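PDB 7C7D: alpha-1,3-glucanase, which probably hydrolyses the alpha-1,3-glucosidic linkages of alpha-1,3-glucan, as a thermostable glycoside hydrolase of family GH87. Local coordinates for residues G448-G454 with A485-D491; A109-A115 with V192-V198; G222-F228 with Y247-L253; G316-S320 with D339-E343. One frame throughout, in Å; residues are numbered along the deposited sequence. Where two conformers were deposited one is given.

Interaction 1: G448-G454 with A485-D491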
loop_
_atom_site.group_PDB
_atom_site.type_symbol
_atom_site.label_atom_id
_atom_site.label_comp_id
_atom_site.label_asym_id
_atom_site.label_seq_id
_atom_site.Cartn_x
_atom_site.Cartn_y
_atom_site.Cartn_z
ATOM N N GLY A 448 1.948 6.412 -24.720
ATOM C CA GLY A 448 1.792 7.827 -24.419
ATOM C C GLY A 448 2.909 8.305 -23.528
ATOM O O GLY A 448 4.087 8.067 -23.809
ATOM N N THR A 449 2.544 8.974 -22.438
ATOM C CA THR A 449 3.500 9.519 -21.486
ATOM C C THR A 449 3.210 8.939 -20.113
ATOM O O THR A 449 2.064 8.959 -19.652
ATOM C CB THR A 449 3.383 11.042 -21.429
ATOM O OG1 THR A 449 3.609 11.579 -22.736
ATOM C CG2 THR A 449 4.407 11.639 -20.470
ATOM N N ILE A 450 4.243 8.425 -19.462
ATOM C CA ILE A 450 4.153 7.983 -18.080
ATOM C C ILE A 450 4.878 9.024 -17.245
ATOM O O ILE A 450 6.094 9.202 -17.385
ATOM C CB ILE A 450 4.773 6.594 -17.877
ATOM C CG1 ILE A 450 4.307 5.606 -18.963
ATOM C CG2 ILE A 450 4.458 6.087 -16.482
ATOM C CD1 ILE A 450 2.802 5.353 -18.994
ATOM N N THR A 451 4.134 9.712 -16.389
ATOM C CA THR A 451 4.659 10.807 -15.590
ATOM C C THR A 451 4.859 10.317 -14.163
ATOM O O THR A 451 3.891 9.976 -13.480
ATOM C CB THR A 451 3.663 11.968 -15.615
ATOM O OG1 THR A 451 3.473 12.418 -16.964
ATOM C CG2 THR A 451 4.152 13.122 -14.769
ATOM N N VAL A 452 6.105 10.282 -13.719
ATOM C CA VAL A 452 6.460 9.804 -12.387
ATOM C C VAL A 452 7.141 10.976 -11.685
ATOM O O VAL A 452 8.340 11.198 -11.849
ATOM C CB VAL A 452 7.369 8.572 -12.460
ATOM C CG1 VAL A 452 7.684 8.043 -11.063
ATOM C CG2 VAL A 452 6.740 7.486 -13.344
ATOM N N ASP A 453 6.380 11.752 -10.909
ATOM C CA ASP A 453 6.836 13.058 -10.435
ATOM C C ASP A 453 6.666 13.207 -8.929
ATOM O O ASP A 453 5.592 12.933 -8.392
ATOM C CB ASP A 453 6.047 14.179 -11.117
ATOM C CG ASP A 453 6.418 15.549 -10.579
ATOM O OD1 ASP A 453 7.584 15.969 -10.757
ATOM O OD2 ASP A 453 5.564 16.193 -9.947
ATOM N N GLY A 454 7.706 13.690 -8.254
ATOM C CA GLY A 454 7.539 14.104 -6.872
ATOM C C GLY A 454 7.404 12.996 -5.852
ATOM O O GLY A 454 6.914 13.246 -4.751
ATOM N N ALA A 485 6.377 4.093 -24.684
ATOM C CA ALA A 485 5.943 5.348 -24.101
ATOM C C ALA A 485 7.159 6.214 -23.798
ATOM O O ALA A 485 8.297 5.744 -23.765
ATOM C CB ALA A 485 5.186 5.080 -22.800
ATOM N N ARG A 486 6.905 7.498 -23.589
ATOM C CA ARG A 486 7.871 8.367 -22.934
ATOM C C ARG A 486 7.692 8.222 -21.428
ATOM O O ARG A 486 6.564 8.244 -20.929
ATOM C CB ARG A 486 7.587 9.805 -23.364
ATOM C CG ARG A 486 8.399 10.886 -22.702
ATOM C CD ARG A 486 7.791 12.230 -23.080
ATOM N NE ARG A 486 8.531 13.360 -22.536
ATOM C CZ ARG A 486 9.237 14.206 -23.274
ATOM N NH1 ARG A 486 9.294 14.047 -24.590
ATOM N NH2 ARG A 486 9.881 15.214 -22.701
ATOM N N VAL A 487 8.788 8.042 -20.701
ATOM C CA VAL A 487 8.734 7.896 -19.250
ATOM C C VAL A 487 9.549 9.032 -18.654
ATOM O O VAL A 487 10.770 9.106 -18.857
ATOM C CB VAL A 487 9.242 6.526 -18.781
ATOM C CG1 VAL A 487 9.134 6.414 -17.273
ATOM C CG2 VAL A 487 8.468 5.401 -19.467
ATOM N N ASP A 488 8.870 9.932 -17.943
ATOM C CA ASP A 488 9.477 11.132 -17.374
ATOM C C ASP A 488 9.488 10.992 -15.860
ATOM O O ASP A 488 8.427 11.018 -15.226
ATOM C CB ASP A 488 8.683 12.371 -17.779
ATOM C CG ASP A 488 8.708 12.615 -19.261
ATOM O OD1 ASP A 488 9.783 12.478 -19.869
ATOM O OD2 ASP A 488 7.651 12.964 -19.820
ATOM N N ILE A 489 10.678 10.853 -15.287
ATOM C CA ILE A 489 10.853 10.597 -13.863
ATOM C C ILE A 489 11.485 11.845 -13.265
ATOM O O ILE A 489 12.683 12.098 -13.444
ATOM C CB ILE A 489 11.710 9.348 -13.621
ATOM C CG1 ILE A 489 11.083 8.126 -14.303
ATOM C CG2 ILE A 489 11.900 9.108 -12.136
ATOM C CD1 ILE A 489 12.051 6.985 -14.544
ATOM N N THR A 490 10.682 12.626 -12.549
ATOM C CA THR A 490 11.095 13.955 -12.121
ATOM C C THR A 490 10.905 14.144 -10.627
ATOM O O THR A 490 9.973 13.610 -10.025
ATOM C CB THR A 490 10.309 15.054 -12.853
ATOM O OG1 THR A 490 8.908 14.838 -12.660
ATOM C CG2 THR A 490 10.604 15.036 -14.331
ATOM N N ASP A 491 11.802 14.937 -10.043
ATOM C CA ASP A 491 11.718 15.355 -8.646
ATOM C C ASP A 491 11.493 14.176 -7.706
ATOM O O ASP A 491 10.575 14.150 -6.888
ATOM C CB ASP A 491 10.683 16.456 -8.451
ATOM C CG ASP A 491 11.122 17.762 -9.073
ATOM O OD1 ASP A 491 12.303 17.867 -9.476
ATOM O OD2 ASP A 491 10.292 18.681 -9.163
HETATM O O HOH W 1 5.514 13.899 -18.094
#
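G448-G454 and A485-D491 form a parallel β-strand pair, with T449-D453 running beside R486-T490 on a long face of the chain, their axes 4.7 Å apart and only 8° from parallel. Backbone bonds alternate from R486 N to G448 O at one end to G454 N to T490 O at the other, in the zigzag of parallel strands. Side chains in register divide between two faces. On the buried face, I450 CG1 rests on A485 CB at 4.0 Å, I450 CB meets V487 CG2, and V452 CB meets I489 CG1 at 4.2 Å. I434 covers I450 and V452 from strand 432-435, while L474 meets both V452 and I489, and V476 meets I489, so this face looks into the interior of the parallel β-helix characteristic of pectate lyase-like proteins, where like positions of successive coils stack. The other face, carrying T449, T451, D453, R486, D488 and T490, is polar. T490 OG1 lies between its own backbone N and carbonyl carbon (chi1 56°), from where it donates to D453 OD1 at 2.6 Å, reaching the anti side of the carboxylate and slightly out of its plane. Near the start, R486 extends outward from the sheet and NE forms a salt bridge with D488 OD2 at 2.9 Å; OD2 uses its syn lone pair and lies in the guanidinium plane. That oxygen also accepts from a water held by T451 OG1, which links the two strands, and the methyl T449 CG2 approaches it at 3.6 Å. Strands 415-423 and 517-527 continue the sheet beyond the pair.

Interaction 2: A109-A115 with V192-V198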
loop_
_atom_site.group_PDB
_atom_site.type_symbol
_atom_site.label_atom_id
_atom_site.label_comp_id
_atom_site.label_asym_id
_atom_site.label_seq_id
_atom_site.Cartn_x
_atom_site.Cartn_y
_atom_site.Cartn_z
ATOM N N ALA A 109 -4.834 13.858 19.834
ATOM C CA ALA A 109 -5.349 12.586 19.356
ATOM C C ALA A 109 -6.363 12.055 20.355
ATOM O O ALA A 109 -6.317 12.384 21.545
ATOM C CB ALA A 109 -4.219 11.572 19.145
ATOM N N ASN A 110 -7.299 11.255 19.844
ATOM C CA ASN A 110 -8.263 10.544 20.671
ATOM C C ASN A 110 -8.404 9.096 20.225
ATOM O O ASN A 110 -9.317 8.400 20.684
ATOM C CB ASN A 110 -9.632 11.238 20.661
ATOM C CG ASN A 110 -10.258 11.294 19.273
ATOM O OD1 ASN A 110 -9.654 10.883 18.283
ATOM N ND2 ASN A 110 -11.481 11.809 19.199
ATOM N N ALA A 111 -7.530 8.639 19.335
ATOM C CA ALA A 111 -7.629 7.310 18.760
ATOM C C ALA A 111 -6.227 6.781 18.503
ATOM O O ALA A 111 -5.279 7.551 18.300
ATOM C CB ALA A 111 -8.444 7.326 17.465
ATOM N N LEU A 112 -6.113 5.458 18.505
ATOM C CA LEU A 112 -4.825 4.788 18.435
ATOM C C LEU A 112 -4.933 3.591 17.504
ATOM O O LEU A 112 -5.859 2.790 17.639
ATOM C CB LEU A 112 -4.452 4.311 19.841
ATOM C CG LEU A 112 -3.189 3.484 20.021
ATOM C CD1 LEU A 112 -1.980 4.305 19.623
ATOM C CD2 LEU A 112 -3.074 3.027 21.464
ATOM N N THR A 113 -4.001 3.478 16.557
ATOM C CA THR A 113 -3.831 2.268 15.760
ATOM C C THR A 113 -2.411 1.765 15.961
ATOM O O THR A 113 -1.461 2.551 15.887
ATOM C CB THR A 113 -4.086 2.530 14.272
ATOM O OG1 THR A 113 -5.407 3.051 14.102
ATOM C CG2 THR A 113 -3.952 1.243 13.462
ATOM N N VAL A 114 -2.261 0.470 16.224
ATOM C CA VAL A 114 -0.962 -0.120 16.526
ATOM C C VAL A 114 -0.691 -1.263 15.562
ATOM O O VAL A 114 -1.512 -2.177 15.430
ATOM C CB VAL A 114 -0.902 -0.625 17.977
ATOM C CG1 VAL A 114 0.458 -1.240 18.268
ATOM C CG2 VAL A 114 -1.191 0.510 18.942
ATOM N N ALA A 115 0.459 -1.217 14.894
ATOM C CA ALA A 115 0.929 -2.332 14.080
ATOM C C ALA A 115 1.811 -3.219 14.949
ATOM O O ALA A 115 2.725 -2.730 15.619
ATOM C CB ALA A 115 1.712 -1.818 12.870
ATOM N N VAL A 192 4.896 0.131 15.315
ATOM C CA VAL A 192 4.647 1.556 15.122
ATOM C C VAL A 192 3.230 1.812 15.615
ATOM O O VAL A 192 2.367 0.935 15.540
ATOM C CB VAL A 192 4.851 1.957 13.633
ATOM C CG1 VAL A 192 4.020 1.090 12.682
ATOM C CG2 VAL A 192 4.566 3.450 13.414
ATOM N N ALA A 193 2.998 3.007 16.148
ATOM C CA ALA A 193 1.679 3.413 16.610
ATOM C C ALA A 193 1.271 4.706 15.919
ATOM O O ALA A 193 2.091 5.616 15.752
ATOM C CB ALA A 193 1.664 3.610 18.131
ATOM N N ASP A 194 0.004 4.783 15.516
ATOM C CA ASP A 194 -0.554 5.955 14.851
ATOM C C ASP A 194 -1.493 6.665 15.817
ATOM O O ASP A 194 -2.366 6.031 16.424
ATOM C CB ASP A 194 -1.351 5.568 13.599
ATOM C CG ASP A 194 -0.585 4.667 12.644
ATOM O OD1 ASP A 194 0.657 4.740 12.574
ATOM O OD2 ASP A 194 -1.255 3.879 11.943
ATOM N N PHE A 195 -1.328 7.981 15.950
ATOM C CA PHE A 195 -2.123 8.796 16.858
ATOM C C PHE A 195 -3.003 9.712 16.022
ATOM O O PHE A 195 -2.490 10.560 15.287
ATOM C CB PHE A 195 -1.194 9.589 17.775
ATOM C CG PHE A 195 -0.398 8.719 18.700
ATOM C CD1 PHE A 195 0.802 8.151 18.291
ATOM C CD2 PHE A 195 -0.877 8.423 19.963
ATOM C CE1 PHE A 195 1.526 7.334 19.141
ATOM C CE2 PHE A 195 -0.162 7.600 20.816
ATOM C CZ PHE A 195 1.040 7.054 20.405
ATOM N N GLU A 196 -4.320 9.514 16.108
ATOM C CA GLU A 196 -5.276 10.143 15.205
ATOM C C GLU A 196 -6.324 10.923 15.983
ATOM O O GLU A 196 -6.756 10.504 17.064
ATOM C CB GLU A 196 -5.994 9.094 14.335
ATOM C CG GLU A 196 -6.893 9.702 13.259
ATOM C CD GLU A 196 -7.375 8.697 12.230
ATOM O OE1 GLU A 196 -6.879 7.548 12.221
ATOM O OE2 GLU A 196 -8.256 9.065 11.422
ATOM N N GLN A 197 -6.740 12.057 15.420
ATOM C CA GLN A 197 -7.896 12.799 15.903
ATOM C C GLN A 197 -9.098 12.386 15.064
ATOM O O GLN A 197 -9.200 12.755 13.889
ATOM C CB GLN A 197 -7.658 14.302 15.781
ATOM C CG GLN A 197 -8.775 15.128 16.383
ATOM C CD GLN A 197 -8.917 14.900 17.876
ATOM O OE1 GLN A 197 -10.024 14.916 18.414
ATOM N NE2 GLN A 197 -7.793 14.701 18.555
ATOM N N VAL A 198 -9.998 11.614 15.666
ATOM C CA VAL A 198 -11.204 11.141 15.001
ATOM C C VAL A 198 -12.369 12.006 15.454
ATOM O O VAL A 198 -12.567 12.214 16.657
ATOM C CB VAL A 198 -11.462 9.658 15.312
ATOM C CG1 VAL A 198 -12.820 9.223 14.767
ATOM C CG2 VAL A 198 -10.349 8.803 14.729
HETATM O O HOH W 2 -5.075 5.705 13.393
#
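N110 turns its side-chain amide onto the backbone of V198, at the start of an antiparallel strand pair in the N-terminal β-sandwich, a domain consistent with a galactose-binding-like fold. With CG between the backbone N and the carbonyl carbon (chi1 62°), the amide makes two bonds to one residue: OD1 accepts V198 N at 2.7 Å in an almost straight bond, and ND2 donates to V198 O at 2.8 Å, lying in the carbonyl plane on a lone pair. Here a classic β bulge interrupts the regular pairing, N110 and A111 both facing E196, whose O takes N110 N at 2.9 Å and A111 N weakly. Beyond it the pairing is regular, through T113 with D194 and A115 with V192. On one face L112 and F195 lie side by side and point the same way; CD1 of L112 sits over a ring face of F195, 4.2 Å from the centroid and toward the rim, and also meets A193 CB. L181 and V179 of strand 178-183, in the opposing sheet, close over this apolar layer. The other face looks to the β-helix: D194 OD2 makes a salt bridge to R372, its OD1 a hydrogen bond to S61, and E196 OE2 a salt bridge to R346, while W267 packs on A111, T113 and V198. CB of T113 leans on D194 OD2 at 3.9 Å, while a water 2.8 Å from T113 OG1 donates to E196 OE1.

Interaction 3: G222-F228 with Y247-L253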
loop_
_atom_site.group_PDB
_atom_site.type_symbol
_atom_site.label_atom_id
_atom_site.label_comp_id
_atom_site.label_asym_id
_atom_site.label_seq_id
_atom_site.Cartn_x
_atom_site.Cartn_y
_atom_site.Cartn_z
ATOM N N GLY A 222 -27.349 -10.869 13.418
ATOM C CA GLY A 222 -27.988 -11.322 12.202
ATOM C C GLY A 222 -27.316 -10.780 10.952
ATOM O O GLY A 222 -26.591 -9.789 10.982
ATOM N N ASP A 223 -27.564 -11.455 9.833
ATOM C CA ASP A 223 -27.038 -11.014 8.545
ATOM C C ASP A 223 -27.820 -9.795 8.066
ATOM O O ASP A 223 -29.050 -9.828 7.976
ATOM C CB ASP A 223 -27.164 -12.158 7.533
ATOM C CG ASP A 223 -26.449 -11.884 6.204
ATOM O OD1 ASP A 223 -25.773 -10.847 6.057
ATOM O OD2 ASP A 223 -26.568 -12.741 5.290
ATOM N N SER A 224 -27.103 -8.715 7.764
ATOM C CA SER A 224 -27.708 -7.463 7.335
ATOM C C SER A 224 -27.707 -7.281 5.819
ATOM O O SER A 224 -28.079 -6.199 5.343
ATOM C CB SER A 224 -26.991 -6.282 7.994
ATOM O OG SER A 224 -27.338 -6.175 9.361
ATOM N N THR A 225 -27.287 -8.296 5.053
ATOM C CA THR A 225 -27.161 -8.132 3.606
ATOM C C THR A 225 -28.483 -7.705 2.982
ATOM O O THR A 225 -28.531 -6.745 2.201
ATOM C CB THR A 225 -26.659 -9.421 2.950
ATOM O OG1 THR A 225 -25.424 -9.826 3.550
ATOM C CG2 THR A 225 -26.436 -9.209 1.451
ATOM N N GLN A 226 -29.571 -8.399 3.323
ATOM C CA GLN A 226 -30.850 -8.090 2.696
ATOM C C GLN A 226 -31.324 -6.691 3.060
ATOM O O GLN A 226 -31.876 -5.979 2.215
ATOM C CB GLN A 226 -31.893 -9.133 3.085
ATOM C CG GLN A 226 -33.198 -8.994 2.324
ATOM C CD GLN A 226 -33.011 -9.088 0.821
ATOM O OE1 GLN A 226 -32.200 -9.876 0.330
ATOM N NE2 GLN A 226 -33.765 -8.283 0.079
ATOM N N ALA A 227 -31.115 -6.279 4.314
ATOM C CA ALA A 227 -31.497 -4.931 4.720
ATOM C C ALA A 227 -30.737 -3.874 3.928
ATOM O O ALA A 227 -31.322 -2.874 3.495
ATOM C CB ALA A 227 -31.263 -4.741 6.218
ATOM N N PHE A 228 -29.430 -4.068 3.739
ATOM C CA PHE A 228 -28.670 -3.114 2.935
ATOM C C PHE A 228 -29.181 -3.096 1.503
ATOM O O PHE A 228 -29.328 -2.028 0.896
ATOM C CB PHE A 228 -27.183 -3.470 2.957
ATOM C CG PHE A 228 -26.432 -2.913 4.135
ATOM C CD1 PHE A 228 -26.865 -3.140 5.434
ATOM C CD2 PHE A 228 -25.277 -2.166 3.941
ATOM C CE1 PHE A 228 -26.163 -2.627 6.514
ATOM C CE2 PHE A 228 -24.577 -1.650 5.016
ATOM C CZ PHE A 228 -25.017 -1.878 6.303
ATOM N N TYR A 247 -22.246 -4.512 11.657
ATOM C CA TYR A 247 -23.193 -5.122 10.733
ATOM C C TYR A 247 -22.520 -6.269 10.010
ATOM O O TYR A 247 -21.544 -6.059 9.287
ATOM C CB TYR A 247 -23.668 -4.104 9.697
ATOM C CG TYR A 247 -24.299 -2.887 10.303
ATOM C CD1 TYR A 247 -23.527 -1.801 10.697
ATOM C CD2 TYR A 247 -25.674 -2.824 10.486
ATOM C CE1 TYR A 247 -24.108 -0.684 11.263
ATOM C CE2 TYR A 247 -26.264 -1.714 11.046
ATOM C CZ TYR A 247 -25.478 -0.643 11.431
ATOM O OH TYR A 247 -26.076 0.462 11.987
ATOM N N ARG A 248 -23.046 -7.472 10.175
ATOM C CA ARG A 248 -22.558 -8.618 9.422
ATOM C C ARG A 248 -23.183 -8.590 8.033
ATOM O O ARG A 248 -24.411 -8.530 7.905
ATOM C CB ARG A 248 -22.930 -9.910 10.146
ATOM C CG ARG A 248 -22.515 -11.180 9.415
ATOM C CD ARG A 248 -22.368 -12.348 10.381
ATOM N NE ARG A 248 -23.655 -12.805 10.897
ATOM C CZ ARG A 248 -24.449 -13.668 10.272
ATOM N NH1 ARG A 248 -24.093 -14.176 9.099
ATOM N NH2 ARG A 248 -25.604 -14.024 10.819
ATOM N N ILE A 249 -22.346 -8.614 6.998
ATOM C CA ILE A 249 -22.792 -8.661 5.606
ATOM C C ILE A 249 -22.098 -9.852 4.955
ATOM O O ILE A 249 -20.937 -9.750 4.546
ATOM C CB ILE A 249 -22.477 -7.362 4.850
ATOM C CG1 ILE A 249 -23.120 -6.161 5.547
ATOM C CG2 ILE A 249 -22.925 -7.462 3.394
ATOM C CD1 ILE A 249 -24.597 -6.021 5.273
ATOM N N THR A 250 -22.789 -10.992 4.864
ATOM C CA THR A 250 -22.207 -12.118 4.143
ATOM C C THR A 250 -21.947 -11.737 2.694
ATOM O O THR A 250 -20.906 -12.088 2.129
ATOM C CB THR A 250 -23.107 -13.352 4.221
ATOM O OG1 THR A 250 -24.412 -13.035 3.719
ATOM C CG2 THR A 250 -23.214 -13.839 5.647
ATOM N N GLY A 251 -22.871 -10.992 2.088
ATOM C CA GLY A 251 -22.650 -10.427 0.780
ATOM C C GLY A 251 -22.793 -11.457 -0.322
ATOM O O GLY A 251 -23.118 -12.623 -0.076
ATOM N N PRO A 252 -22.548 -11.044 -1.573
ATOM C CA PRO A 252 -22.174 -9.684 -1.951
ATOM C C PRO A 252 -23.396 -8.838 -2.241
ATOM O O PRO A 252 -24.485 -9.355 -2.502
ATOM C CB PRO A 252 -21.424 -9.907 -3.256
ATOM C CG PRO A 252 -22.154 -11.056 -3.895
ATOM C CD PRO A 252 -22.625 -11.936 -2.746
ATOM N N LEU A 253 -23.207 -7.525 -2.192
ATOM C CA LEU A 253 -24.152 -6.591 -2.776
ATOM C C LEU A 253 -23.812 -6.408 -4.247
ATOM O O LEU A 253 -22.640 -6.250 -4.609
ATOM C CB LEU A 253 -24.084 -5.240 -2.064
ATOM C CG LEU A 253 -24.410 -5.246 -0.569
ATOM C CD1 LEU A 253 -24.092 -3.906 0.083
ATOM C CD2 LEU A 253 -25.868 -5.614 -0.333
HETATM O O HOH W 3 -25.752 -7.353 11.250
#
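Hydrogen bonds to the carboxylate of D223 tie G222-F228, which leads into helix 225-234, to the strand end and loop Y247-L253. T250 OG1 donates a hydrogen bond to D223 OD2 at 2.7 Å from the syn side, while T250 N reaches D223 OD1 at 3.2 Å from above the carboxylate plane. The same OD1 accepts T225 OG1 at 2.7 Å and T225 N at 3.1 Å, the latter closing an Asx turn just ahead of the helix. Three donors on one oxygen fix the rotation of the group and would probably favour its charged form. T225 OG1 in turn accepts G251 N at 3.2 Å, and S224 N donates to R248 O at 2.7 Å in a nearly straight backbone bond. A water bridges the segments, donating to G222 O and accepting from S224 OG and R248 N; S224 OG is also bonded to D217 N. The arrangement places a helix at the end of the pectate lyase-like β-helix, consistent with the N-terminal cap of that fold. Its apolar interactions centre on F228, directed at the strand end: the edge of its ring is turned to the face of Y247 in an offset edge-to-face pair, centroids 5.7 Å apart and planes at 65°. In one of two conformers I249 CD1 lies over a face of F228; I242 also touches F228 and Y247, and V271 touches F228 and I249.

Interaction 4: G316-S320 with D339-E343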
loop_
_atom_site.group_PDB
_atom_site.type_symbol
_atom_site.label_atom_id
_atom_site.label_comp_id
_atom_site.label_asym_id
_atom_site.label_seq_id
_atom_site.Cartn_x
_atom_site.Cartn_y
_atom_site.Cartn_z
ATOM N N GLY A 316 -18.670 8.063 -12.541
ATOM C CA GLY A 316 -19.056 9.133 -11.635
ATOM C C GLY A 316 -19.173 8.713 -10.186
ATOM O O GLY A 316 -20.017 9.245 -9.455
ATOM N N SER A 317 -18.335 7.785 -9.743
ATOM C CA SER A 317 -18.445 7.219 -8.413
ATOM C C SER A 317 -17.273 7.652 -7.542
ATOM O O SER A 317 -16.293 8.239 -8.012
ATOM C CB SER A 317 -18.527 5.695 -8.507
ATOM O OG SER A 317 -19.779 5.348 -9.069
ATOM N N SER A 318 -17.384 7.363 -6.245
ATOM C CA SER A 318 -16.333 7.741 -5.312
ATOM C C SER A 318 -16.328 6.823 -4.099
ATOM O O SER A 318 -17.355 6.246 -3.720
ATOM C CB SER A 318 -16.464 9.202 -4.859
ATOM O OG SER A 318 -17.651 9.406 -4.109
ATOM N N VAL A 319 -15.152 6.719 -3.483
ATOM C CA VAL A 319 -14.938 5.949 -2.262
ATOM C C VAL A 319 -14.074 6.815 -1.358
ATOM O O VAL A 319 -12.943 7.146 -1.725
ATOM C CB VAL A 319 -14.223 4.616 -2.542
ATOM C CG1 VAL A 319 -13.957 3.866 -1.245
ATOM C CG2 VAL A 319 -15.015 3.765 -3.523
ATOM N N SER A 320 -14.600 7.207 -0.196
ATOM C CA SER A 320 -13.872 8.149 0.645
ATOM C C SER A 320 -14.173 7.942 2.124
ATOM O O SER A 320 -15.267 7.521 2.503
ATOM C CB SER A 320 -14.178 9.598 0.245
ATOM O OG SER A 320 -15.558 9.891 0.394
ATOM N N ASP A 339 -13.820 8.087 -14.153
ATOM C CA ASP A 339 -13.739 9.247 -13.272
ATOM C C ASP A 339 -13.859 8.887 -11.799
ATOM O O ASP A 339 -14.091 9.764 -10.967
ATOM C CB ASP A 339 -14.740 10.339 -13.673
ATOM C CG ASP A 339 -14.716 10.610 -15.155
ATOM O OD1 ASP A 339 -13.623 10.916 -15.656
ATOM O OD2 ASP A 339 -15.763 10.480 -15.828
ATOM N N LEU A 340 -13.683 7.614 -11.449
ATOM C CA LEU A 340 -13.761 7.204 -10.053
ATOM C C LEU A 340 -12.719 7.949 -9.230
ATOM O O LEU A 340 -11.567 8.102 -9.650
ATOM C CB LEU A 340 -13.515 5.696 -9.950
ATOM C CG LEU A 340 -13.389 5.080 -8.555
ATOM C CD1 LEU A 340 -14.712 5.137 -7.794
ATOM C CD2 LEU A 340 -12.899 3.651 -8.647
ATOM N N VAL A 341 -13.117 8.400 -8.042
ATOM C CA VAL A 341 -12.195 9.014 -7.089
ATOM C C VAL A 341 -12.155 8.146 -5.838
ATOM O O VAL A 341 -13.187 7.944 -5.183
ATOM C CB VAL A 341 -12.578 10.464 -6.743
ATOM C CG1 VAL A 341 -11.611 11.031 -5.704
ATOM C CG2 VAL A 341 -12.597 11.318 -8.001
ATOM N N VAL A 342 -10.968 7.637 -5.508
ATOM C CA VAL A 342 -10.742 6.851 -4.299
ATOM C C VAL A 342 -9.812 7.684 -3.430
ATOM O O VAL A 342 -8.623 7.817 -3.741
ATOM C CB VAL A 342 -10.129 5.481 -4.628
ATOM C CG1 VAL A 342 -9.789 4.725 -3.358
ATOM C CG2 VAL A 342 -11.073 4.664 -5.513
ATOM N N GLU A 343 -10.344 8.286 -2.367
ATOM C CA GLU A 343 -9.575 9.276 -1.630
ATOM C C GLU A 343 -9.839 9.202 -0.134
ATOM O O GLU A 343 -10.942 8.887 0.316
ATOM C CB GLU A 343 -9.877 10.703 -2.125
ATOM C CG GLU A 343 -11.323 11.106 -1.879
ATOM C CD GLU A 343 -11.685 12.462 -2.456
ATOM O OE1 GLU A 343 -10.788 13.190 -2.929
ATOM O OE2 GLU A 343 -12.889 12.794 -2.442
HETATM O O HOH W 4 -16.382 10.504 -9.627
#
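V319 and V342 form the close-packed side of a parallel pairing between strand 318-320 and strand 341-343, whose axes run 4.7 Å apart. Their side chains share the buried face, V319 CB meeting V342 CG2 at 4.3 Å, and L340 completes the layer. L340 extends with CG anti to the backbone N (chi1 173°), which carries CD1 to S317 CB at 3.9 Å and brings it near V319 CG2; L313 and F308 cover V319, and L313 and V364 cover L340. Backbone bonds bind this part firmly: V319 N to V341 O at 2.9 Å, and E343 N to V319 O. V319 O also accepts N345 ND2, and V342 O accepts N369 ND2, so asparagine side chains from following residues or the next coil supply further bonds. Such parallel strands, one from each coil, stack into a face of the right-handed β-helix of the pectate lyase-like family, whose interior V319 and V342 face. The opposite face is more polar and partly exposed. S318 CB and V341 CB are 4.5 Å apart, and S318 OG is hydrogen-bonded to H287 ND1 of a neighbouring coil. E343 CG lies 3.9 Å from S320 CB, and its OE1 makes a salt bridge with R367. Toward G316 and D339 the pairing loosens as the strands give way to loop: V341 N to S317 O stretches to 3.2 Å, and a water donates at 2.8 Å to S317 O and to D339 O, bridging the two segments where D339 reaches the surface.

In the fold
From the N terminus the contacts follow in series, none nesting or crossing. Interaction 2 comes first, closing a loop of 76 residues inside the β-sandwich, whose strands 59-63 and 188-196 supply two of the calcium ligands and whose outward face reaches the β-helix. The chain then enters the β-helix, and interaction 3 closes 18 residues, joining helix 225-234, probably the N-terminal cap, to the first coils. Interaction 4, likewise across 18 residues, and interaction 1, across 30, each join a strand to the matching one on the next coil. Their centres lie about 24 Å apart along the fold, and interactions 1 and 3 sit on opposite sides of the chain's centre.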